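Local atomic coordinates of hypoxanthine-guanine phosphoribosyltransferase (Thermus thermophilus, PDB entry 3ACD), a protein that probably catalyses the magnesium-dependent transfer of a phosphoribosyl group from 5-phospho-alpha-D-ribose 1-diphosphate to hypoxanthine or guanine, yielding IMP or GMP in purine salvage. Residues Asp153-Gln165 / Asn169-Glu179. Residues are numbered along the deposited sequence; the frame is centred on the assembly and turned at random.
Sequences DAYVYGYGLDRAQ and NLPFITSIRPE. With IMP (inosinic acid), chain B.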
ATOM      1  N   ASP A 153     -11.920  20.103 -11.731  1.00 21.16           N
ATOM      2  CA  ASP A 153     -10.969  19.583 -12.703  1.00 23.22           C
ATOM      3  C   ASP A 153      -9.574  20.166 -12.487  1.00 22.87           C
ATOM      4  O   ASP A 153      -9.341  21.353 -12.714  1.00 25.53           O
ATOM      5  CB  ASP A 153     -11.468  19.898 -14.116  1.00 25.51           C
ATOM      6  CG  ASP A 153     -10.522  19.417 -15.196  1.00 27.60           C
ATOM      7  OD1 ASP A 153      -9.692  18.527 -14.923  1.00 30.14           O
ATOM      8  OD2 ASP A 153     -10.625  19.924 -16.333  1.00 29.44           O
ATOM      9  N   ALA A 154      -8.652  19.319 -12.038  1.00 20.93           N
ATOM     10  CA  ALA A 154      -7.272  19.724 -11.795  1.00 19.38           C
ATOM     11  C   ALA A 154      -6.402  18.479 -11.663  1.00 20.14           C
ATOM     12  O   ALA A 154      -6.897  17.412 -11.295  1.00 20.77           O
ATOM     13  CB  ALA A 154      -7.187  20.555 -10.516  1.00 21.31           C
ATOM     14  N   TYR A 155      -5.115  18.599 -11.980  1.00 18.11           N
ATOM     15  CA  TYR A 155      -4.229  17.451 -11.841  1.00 18.76           C
ATOM     16  C   TYR A 155      -3.722  17.446 -10.410  1.00 18.94           C
ATOM     17  O   TYR A 155      -2.991  18.351  -9.998  1.00 19.31           O
ATOM     18  CB  TYR A 155      -3.026  17.524 -12.782  1.00 19.52           C
ATOM     19  CG  TYR A 155      -2.226  16.237 -12.752  1.00 20.22           C
ATOM     20  CD1 TYR A 155      -2.635  15.130 -13.490  1.00 20.20           C
ATOM     21  CD2 TYR A 155      -1.122  16.095 -11.908  1.00 20.24           C
ATOM     22  CE1 TYR A 155      -1.977  13.911 -13.389  1.00 21.96           C
ATOM     23  CE2 TYR A 155      -0.453  14.874 -11.797  1.00 20.41           C
ATOM     24  CZ  TYR A 155      -0.891  13.786 -12.540  1.00 22.08           C
ATOM     25  OH  TYR A 155      -0.273  12.561 -12.416  1.00 19.95           O
ATOM     26  N   VAL A 156      -4.114  16.428  -9.655  1.00 17.88           N
ATOM     27  CA  VAL A 156      -3.710  16.315  -8.264  1.00 15.99           C
ATOM     28  C   VAL A 156      -2.616  15.267  -8.074  1.00 16.65           C
ATOM     29  O   VAL A 156      -2.390  14.415  -8.934  1.00 14.58           O
ATOM     30  CB  VAL A 156      -4.913  15.941  -7.365  1.00 18.06           C
ATOM     31  CG1 VAL A 156      -5.992  17.017  -7.461  1.00 18.09           C
ATOM     32  CG2 VAL A 156      -5.482  14.587  -7.783  1.00 18.39           C
ATOM     33  N   TYR A 157      -1.930  15.341  -6.941  1.00 15.31           N
ATOM     34  CA  TYR A 157      -0.885  14.379  -6.636  1.00 14.72           C
ATOM     35  C   TYR A 157      -0.644  14.345  -5.134  1.00 14.41           C
ATOM     36  O   TYR A 157      -1.147  15.196  -4.398  1.00 14.72           O
ATOM     37  CB  TYR A 157       0.401  14.706  -7.414  1.00 15.92           C
ATOM     38  CG  TYR A 157       1.009  16.059  -7.125  1.00 17.49           C
ATOM     39  CD1 TYR A 157       2.014  16.204  -6.169  1.00 18.32           C
ATOM     40  CD2 TYR A 157       0.589  17.196  -7.818  1.00 19.88           C
ATOM     41  CE1 TYR A 157       2.590  17.450  -5.913  1.00 18.45           C
ATOM     42  CE2 TYR A 157       1.154  18.445  -7.566  1.00 19.50           C
ATOM     43  CZ  TYR A 157       2.154  18.564  -6.614  1.00 19.90           C
ATOM     44  OH  TYR A 157       2.710  19.800  -6.361  1.00 18.38           O
ATOM     45  N   GLY A 158       0.105  13.341  -4.689  1.00 13.49           N
ATOM     46  CA  GLY A 158       0.373  13.172  -3.274  1.00 12.66           C
ATOM     47  C   GLY A 158      -0.503  12.050  -2.743  1.00 12.21           C
ATOM     48  O   GLY A 158      -1.412  11.594  -3.436  1.00 13.16           O
ATOM     49  N   TYR A 159      -0.226  11.592  -1.524  1.00 11.03           N
ATOM     50  CA  TYR A 159      -1.011  10.529  -0.898  1.00 11.83           C
ATOM     51  C   TYR A 159      -1.178   9.335  -1.853  1.00 10.99           C
ATOM     52  O   TYR A 159      -2.284   8.818  -2.032  1.00 12.16           O
ATOM     53  CB  TYR A 159      -2.388  11.081  -0.489  1.00 11.14           C
ATOM     54  CG  TYR A 159      -3.166  10.212   0.484  1.00 11.38           C
ATOM     55  CD1 TYR A 159      -2.849  10.188   1.848  1.00 12.69           C
ATOM     56  CD2 TYR A 159      -4.214   9.408   0.040  1.00 11.35           C
ATOM     57  CE1 TYR A 159      -3.566   9.380   2.743  1.00 12.96           C
ATOM     58  CE2 TYR A 159      -4.930   8.600   0.919  1.00 12.20           C
ATOM     59  CZ  TYR A 159      -4.604   8.587   2.266  1.00 13.45           C
ATOM     60  OH  TYR A 159      -5.312   7.768   3.120  1.00 13.39           O
ATOM     61  N   GLY A 160      -0.077   8.912  -2.469  1.00 12.00           N
ATOM     62  CA  GLY A 160      -0.126   7.780  -3.381  1.00 12.60           C
ATOM     63  C   GLY A 160      -0.176   8.140  -4.856  1.00 14.01           C
ATOM     64  O   GLY A 160       0.326   7.394  -5.702  1.00 13.48           O
ATOM     65  N   LEU A 161      -0.782   9.281  -5.171  1.00 14.10           N
ATOM     66  CA  LEU A 161      -0.898   9.726  -6.554  1.00 14.42           C
ATOM     67  C   LEU A 161       0.394  10.409  -6.981  1.00 13.54           C
ATOM     68  O   LEU A 161       0.969  11.200  -6.234  1.00 14.43           O
ATOM     69  CB  LEU A 161      -2.092  10.674  -6.713  1.00 13.03           C
ATOM     70  CG  LEU A 161      -3.487  10.038  -6.582  1.00 15.34           C
ATOM     71  CD1 LEU A 161      -3.689   9.505  -5.174  1.00 14.15           C
ATOM     72  CD2 LEU A 161      -4.559  11.076  -6.905  1.00 15.62           C
ATOM     73  N   ASP A 162       0.839  10.107  -8.194  1.00 14.62           N
ATOM     74  CA  ASP A 162       2.091  10.652  -8.695  1.00 14.97           C
ATOM     75  C   ASP A 162       2.010  11.821  -9.659  1.00 17.59           C
ATOM     76  O   ASP A 162       0.959  12.145 -10.217  1.00 18.28           O
ATOM     77  CB  ASP A 162       2.883   9.549  -9.394  1.00 16.62           C
ATOM     78  CG  ASP A 162       2.279   9.175 -10.739  1.00 16.20           C
ATOM     79  OD1 ASP A 162       1.106   8.755 -10.763  1.00 16.89           O
ATOM     80  OD2 ASP A 162       2.971   9.312 -11.767  1.00 17.43           O
ATOM     81  N   ARG A 163       3.172  12.434  -9.836  1.00 18.75           N
ATOM     82  CA  ARG A 163       3.387  13.529 -10.763  1.00 20.90           C
ATOM     83  C   ARG A 163       4.670  13.051 -11.438  1.00 20.27           C
ATOM     84  O   ARG A 163       5.769  13.262 -10.927  1.00 20.77           O
ATOM     85  CB  ARG A 163       3.615  14.844 -10.014  1.00 23.39           C
ATOM     86  CG  ARG A 163       3.864  16.026 -10.928  1.00 24.10           C
ATOM     87  CD  ARG A 163       3.780  17.355 -10.192  1.00 25.97           C
ATOM     88  NE  ARG A 163       4.701  17.432  -9.060  1.00 27.61           N
ATOM     89  CZ  ARG A 163       5.108  18.572  -8.510  1.00 30.35           C
ATOM     90  NH1 ARG A 163       4.678  19.733  -8.991  1.00 32.12           N
ATOM     91  NH2 ARG A 163       5.940  18.557  -7.479  1.00 28.40           N
ATOM     92  N   ALA A 164       4.520  12.361 -12.566  1.00 20.03           N
ATOM     93  CA  ALA A 164       5.664  11.813 -13.291  1.00 19.78           C
ATOM     94  C   ALA A 164       6.450  10.861 -12.384  1.00 19.64           C
ATOM     95  O   ALA A 164       7.679  10.917 -12.317  1.00 17.79           O
ATOM     96  CB  ALA A 164       6.568  12.939 -13.790  1.00 21.25           C
ATOM     97  N   GLN A 165       5.716   9.996 -11.684  1.00 17.12           N
ATOM     98  CA  GLN A 165       6.283   8.997 -10.774  1.00 16.55           C
ATOM     99  C   GLN A 165       6.753   9.528  -9.417  1.00 15.96           C
ATOM    100  O   GLN A 165       6.992   8.750  -8.494  1.00 15.45           O
ATOM    101  CB  GLN A 165       7.431   8.247 -11.458  1.00 18.35           C
ATOM    102  CG  GLN A 165       6.994   7.392 -12.644  1.00 20.60           C
ATOM    103  CD  GLN A 165       5.909   6.386 -12.280  1.00 22.39           C
ATOM    104  OE1 GLN A 165       5.857   5.886 -11.154  1.00 21.43           O
ATOM    105  NE2 GLN A 165       5.046   6.076 -13.240  1.00 21.68           N
ATOM    106  N   ASN A 169       4.726  10.192  -2.111  1.00 12.90           N
ATOM    107  CA  ASN A 169       4.983  10.201  -0.675  1.00 13.28           C
ATOM    108  C   ASN A 169       4.470  11.397   0.129  1.00 13.76           C
ATOM    109  O   ASN A 169       4.590  11.411   1.352  1.00 13.92           O
ATOM    110  CB  ASN A 169       6.486   9.992  -0.416  1.00 13.28           C
ATOM    111  CG  ASN A 169       7.356  11.050  -1.079  1.00 14.63           C
ATOM    112  OD1 ASN A 169       7.118  11.449  -2.219  1.00 15.39           O
ATOM    113  ND2 ASN A 169       8.389  11.487  -0.371  1.00 13.51           N
ATOM    114  N   LEU A 170       3.898  12.394  -0.538  1.00 13.65           N
ATOM    115  CA  LEU A 170       3.350  13.544   0.181  1.00 15.26           C
ATOM    116  C   LEU A 170       2.182  13.027   1.023  1.00 15.07           C
ATOM    117  O   LEU A 170       1.329  12.289   0.527  1.00 14.09           O
ATOM    118  CB  LEU A 170       2.862  14.618  -0.803  1.00 15.20           C
ATOM    119  CG  LEU A 170       3.860  15.692  -1.259  1.00 18.86           C
ATOM    120  CD1 LEU A 170       5.177  15.068  -1.678  1.00 19.11           C
ATOM    121  CD2 LEU A 170       3.244  16.489  -2.406  1.00 19.85           C
ATOM    122  N   PRO A 171       2.133  13.395   2.312  1.00 15.89           N
ATOM    123  CA  PRO A 171       1.044  12.933   3.179  1.00 16.35           C
ATOM    124  C   PRO A 171      -0.303  13.605   2.919  1.00 16.06           C
ATOM    125  O   PRO A 171      -1.323  13.225   3.499  1.00 15.56           O
ATOM    126  CB  PRO A 171       1.582  13.211   4.581  1.00 17.86           C
ATOM    127  CG  PRO A 171       2.413  14.439   4.376  1.00 20.06           C
ATOM    128  CD  PRO A 171       3.143  14.143   3.084  1.00 18.38           C
ATOM    129  N   PHE A 172      -0.302  14.594   2.034  1.00 16.47           N
ATOM    130  CA  PHE A 172      -1.520  15.323   1.704  1.00 16.34           C
ATOM    131  C   PHE A 172      -1.773  15.331   0.202  1.00 16.01           C
ATOM    132  O   PHE A 172      -0.927  14.911  -0.589  1.00 15.72           O
ATOM    133  CB  PHE A 172      -1.409  16.763   2.219  1.00 17.37           C
ATOM    134  CG  PHE A 172      -0.138  17.456   1.805  1.00 18.60           C
ATOM    135  CD1 PHE A 172       0.046  17.887   0.492  1.00 19.52           C
ATOM    136  CD2 PHE A 172       0.896  17.639   2.719  1.00 19.75           C
ATOM    137  CE1 PHE A 172       1.244  18.486   0.096  1.00 18.85           C
ATOM    138  CE2 PHE A 172       2.099  18.236   2.334  1.00 19.68           C
ATOM    139  CZ  PHE A 172       2.273  18.660   1.019  1.00 18.52           C
ATOM    140  N   ILE A 173      -2.955  15.799  -0.183  1.00 15.00           N
ATOM    141  CA  ILE A 173      -3.311  15.894  -1.589  1.00 15.99           C
ATOM    142  C   ILE A 173      -3.108  17.347  -1.999  1.00 16.66           C
ATOM    143  O   ILE A 173      -3.570  18.261  -1.314  1.00 16.80           O
ATOM    144  CB  ILE A 173      -4.798  15.503  -1.837  1.00 16.36           C
ATOM    145  CG1 ILE A 173      -4.944  13.979  -1.865  1.00 16.15           C
ATOM    146  CG2 ILE A 173      -5.295  16.111  -3.148  1.00 15.33           C
ATOM    147  CD1 ILE A 173      -4.249  13.313  -3.041  1.00 16.88           C
ATOM    148  N   THR A 174      -2.398  17.556  -3.102  1.00 16.45           N
ATOM    149  CA  THR A 174      -2.162  18.901  -3.606  1.00 18.19           C
ATOM    150  C   THR A 174      -2.333  18.884  -5.122  1.00 18.79           C
ATOM    151  O   THR A 174      -2.743  17.870  -5.691  1.00 16.27           O
ATOM    152  CB  THR A 174      -0.754  19.417  -3.208  1.00 18.15           C
ATOM    153  OG1 THR A 174      -0.593  20.771  -3.652  1.00 20.38           O
ATOM    154  CG2 THR A 174       0.329  18.556  -3.811  1.00 15.55           C
ATOM    155  N   SER A 175      -2.028  19.994  -5.781  1.00 19.33           N
ATOM    156  CA  SER A 175      -2.197  20.064  -7.226  1.00 21.04           C
ATOM    157  C   SER A 175      -1.351  21.159  -7.853  1.00 22.94           C
ATOM    158  O   SER A 175      -0.750  21.972  -7.154  1.00 22.28           O
ATOM    159  CB  SER A 175      -3.669  20.330  -7.558  1.00 21.06           C
ATOM    160  OG  SER A 175      -4.102  21.546  -6.958  1.00 20.89           O
ATOM    161  N   ILE A 176      -1.319  21.167  -9.181  1.00 25.60           N
ATOM    162  CA  ILE A 176      -0.575  22.171  -9.933  1.00 29.01           C
ATOM    163  C   ILE A 176      -1.588  22.995 -10.712  1.00 31.10           C
ATOM    164  O   ILE A 176      -2.770  22.652 -10.766  1.00 28.93           O
ATOM    165  CB  ILE A 176       0.398  21.529 -10.945  1.00 30.03           C
ATOM    166  CG1 ILE A 176      -0.382  20.632 -11.910  1.00 31.43           C
ATOM    167  CG2 ILE A 176       1.473  20.742 -10.213  1.00 31.85           C
ATOM    168  CD1 ILE A 176       0.465  19.999 -12.998  1.00 32.47           C
ATOM    169  N   ARG A 177      -1.128  24.086 -11.310  1.00 34.55           N
ATOM    170  CA  ARG A 177      -2.010  24.933 -12.098  1.00 38.39           C
ATOM    171  C   ARG A 177      -2.065  24.388 -13.518  1.00 41.82           C
ATOM    172  O   ARG A 177      -1.080  23.848 -14.023  1.00 41.05           O
ATOM    173  CB  ARG A 177      -1.495  26.373 -12.110  1.00 37.95           C
ATOM    174  CG  ARG A 177      -1.492  27.028 -10.742  1.00 37.82           C
ATOM    175  CD  ARG A 177      -0.996  28.462 -10.817  1.00 37.69           C
ATOM    176  NE  ARG A 177      -1.011  29.106  -9.507  1.00 38.60           N
ATOM    177  CZ  ARG A 177      -0.622  30.358  -9.286  1.00 38.45           C
ATOM    178  NH1 ARG A 177      -0.187  31.104 -10.292  1.00 37.30           N
ATOM    179  NH2 ARG A 177      -0.665  30.861  -8.060  1.00 37.26           N
ATOM    180  N   PRO A 178      -3.224  24.517 -14.179  1.00 45.71           N
ATOM    181  CA  PRO A 178      -3.369  24.022 -15.551  1.00 49.54           C
ATOM    182  C   PRO A 178      -2.354  24.672 -16.486  1.00 53.29           C
ATOM    183  O   PRO A 178      -2.063  24.154 -17.564  1.00 54.38           O
ATOM    184  CB  PRO A 178      -4.808  24.395 -15.897  1.00 48.77           C
ATOM    185  CG  PRO A 178      -5.029  25.645 -15.096  1.00 48.53           C
ATOM    186  CD  PRO A 178      -4.416  25.277 -13.766  1.00 46.61           C
ATOM    187  N   GLU A 179      -1.811  25.806 -16.052  1.00 56.30           N
ATOM    188  CA  GLU A 179      -0.830  26.550 -16.830  1.00 60.43           C
ATOM    189  C   GLU A 179       0.387  25.687 -17.144  1.00 60.92           C
ATOM    190  O   GLU A 179       0.993  25.100 -16.247  1.00 61.93           O
ATOM    191  CB  GLU A 179      -0.394  27.797 -16.058  1.00 63.08           C
ATOM    192  CG  GLU A 179      -1.535  28.521 -15.355  1.00 67.52           C
ATOM    193  CD  GLU A 179      -2.638  28.958 -16.303  1.00 69.82           C
ATOM    194  OE1 GLU A 179      -3.671  29.464 -15.816  1.00 70.70           O
ATOM    195  OE2 GLU A 179      -2.474  28.801 -17.531  1.00 71.06           O
TER
HETATM  196  P   IMP B 552      -9.680   7.581 -15.719  1.00 19.55           P
HETATM  197  O1P IMP B 552      -9.721   8.715 -16.668  1.00 20.53           O
HETATM  198  O2P IMP B 552      -9.746   6.204 -16.537  1.00 19.68           O
HETATM  199  O3P IMP B 552     -10.933   7.683 -14.711  1.00 17.37           O
HETATM  200  O5' IMP B 552      -8.299   7.676 -14.878  1.00 22.60           O
HETATM  201  C5' IMP B 552      -7.667   6.472 -14.450  1.00 23.56           C
HETATM  202  C4' IMP B 552      -6.349   6.763 -13.729  1.00 20.89           C
HETATM  203  O4' IMP B 552      -5.781   8.033 -14.172  1.00 19.19           O
HETATM  204  C3' IMP B 552      -6.593   6.990 -12.220  1.00 20.02           C
HETATM  205  O3' IMP B 552      -6.717   5.756 -11.511  1.00 19.20           O
HETATM  206  C2' IMP B 552      -5.309   7.743 -11.834  1.00 19.13           C
HETATM  207  O2' IMP B 552      -4.234   6.836 -11.568  1.00 23.44           O
HETATM  208  C1' IMP B 552      -5.013   8.589 -13.084  1.00 18.72           C
HETATM  209  N9  IMP B 552      -5.394   9.997 -12.822  1.00 16.59           N
HETATM  210  C8  IMP B 552      -6.504  10.665 -13.287  1.00 17.34           C
HETATM  211  N7  IMP B 552      -6.508  11.894 -12.843  1.00 15.90           N
HETATM  212  C5  IMP B 552      -5.420  12.086 -12.068  1.00 16.21           C
HETATM  213  C6  IMP B 552      -4.887  13.190 -11.325  1.00 16.04           C
HETATM  214  O6  IMP B 552      -5.468  14.262 -11.297  1.00 16.21           O
HETATM  215  N1  IMP B 552      -3.714  13.007 -10.636  1.00 16.33           N
HETATM  216  C2  IMP B 552      -3.054  11.797 -10.659  1.00 15.50           C
HETATM  217  N3  IMP B 552      -3.529  10.777 -11.340  1.00 14.36           N
HETATM  218  C4  IMP B 552      -4.690  10.870 -12.047  1.00 15.93           C
HETATM  219  O   HOH W   1      -4.348  21.481 -12.717  1.00 25.42           O
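Tyr157 and Thr174 form the hydrogen-bonded pair of a short antiparallel ladder: Thr174 N donates to Tyr157 O (3.0 Å) and Tyr157 N to Thr174 O (2.9 Å). Val156 and Ser175 are the adjoining non-hydrogen-bonded pair, and beyond them a water accepts from Tyr155 N and donates to Ile176 O. At the other end the type I' turn Gly158-Leu161 presents Tyr159 N to Leu170 O (2.7 Å).

Over one face of the Tyr157 ring lies Thr174 CG2, 3.5 Å from the centroid and 24° off the normal, a CH-pi contact; Arg163 NE lies above the opposite face, near its rim, and is salt-bridged to Asp167. Tyr157 chi1 of 61° sets CG between the backbone N and carbonyl carbon, and the ring lies across strand 174-175, where CE2 is 3.5 Å from Ile176 CG2 and CE1 touches Leu170 CD2. Ile173 CD1 packs against Tyr159 CB; the hydroxyl of that tyrosine is hydrogen-bonded to Asp54.

Residues 155-156 also contact the purine. Val156 N donates to IMP O6 (3.0 Å) and Val156 O accepts from IMP N1 (2.6 Å), while the Tyr155 ring lies nearly parallel to the purine, with IMP N1 above it near the rim, and Tyr155 OH donates to Asp162 O. A serine in place of Tyr155 would probably leave that purine face without its aromatic cover and Asp162 O without its phenol donor. The Val156 N and O pair matches the 6-oxo, N1-H edge common to hypoxanthine and guanine, consistent with the enzyme's assigned 6-oxopurine specificity.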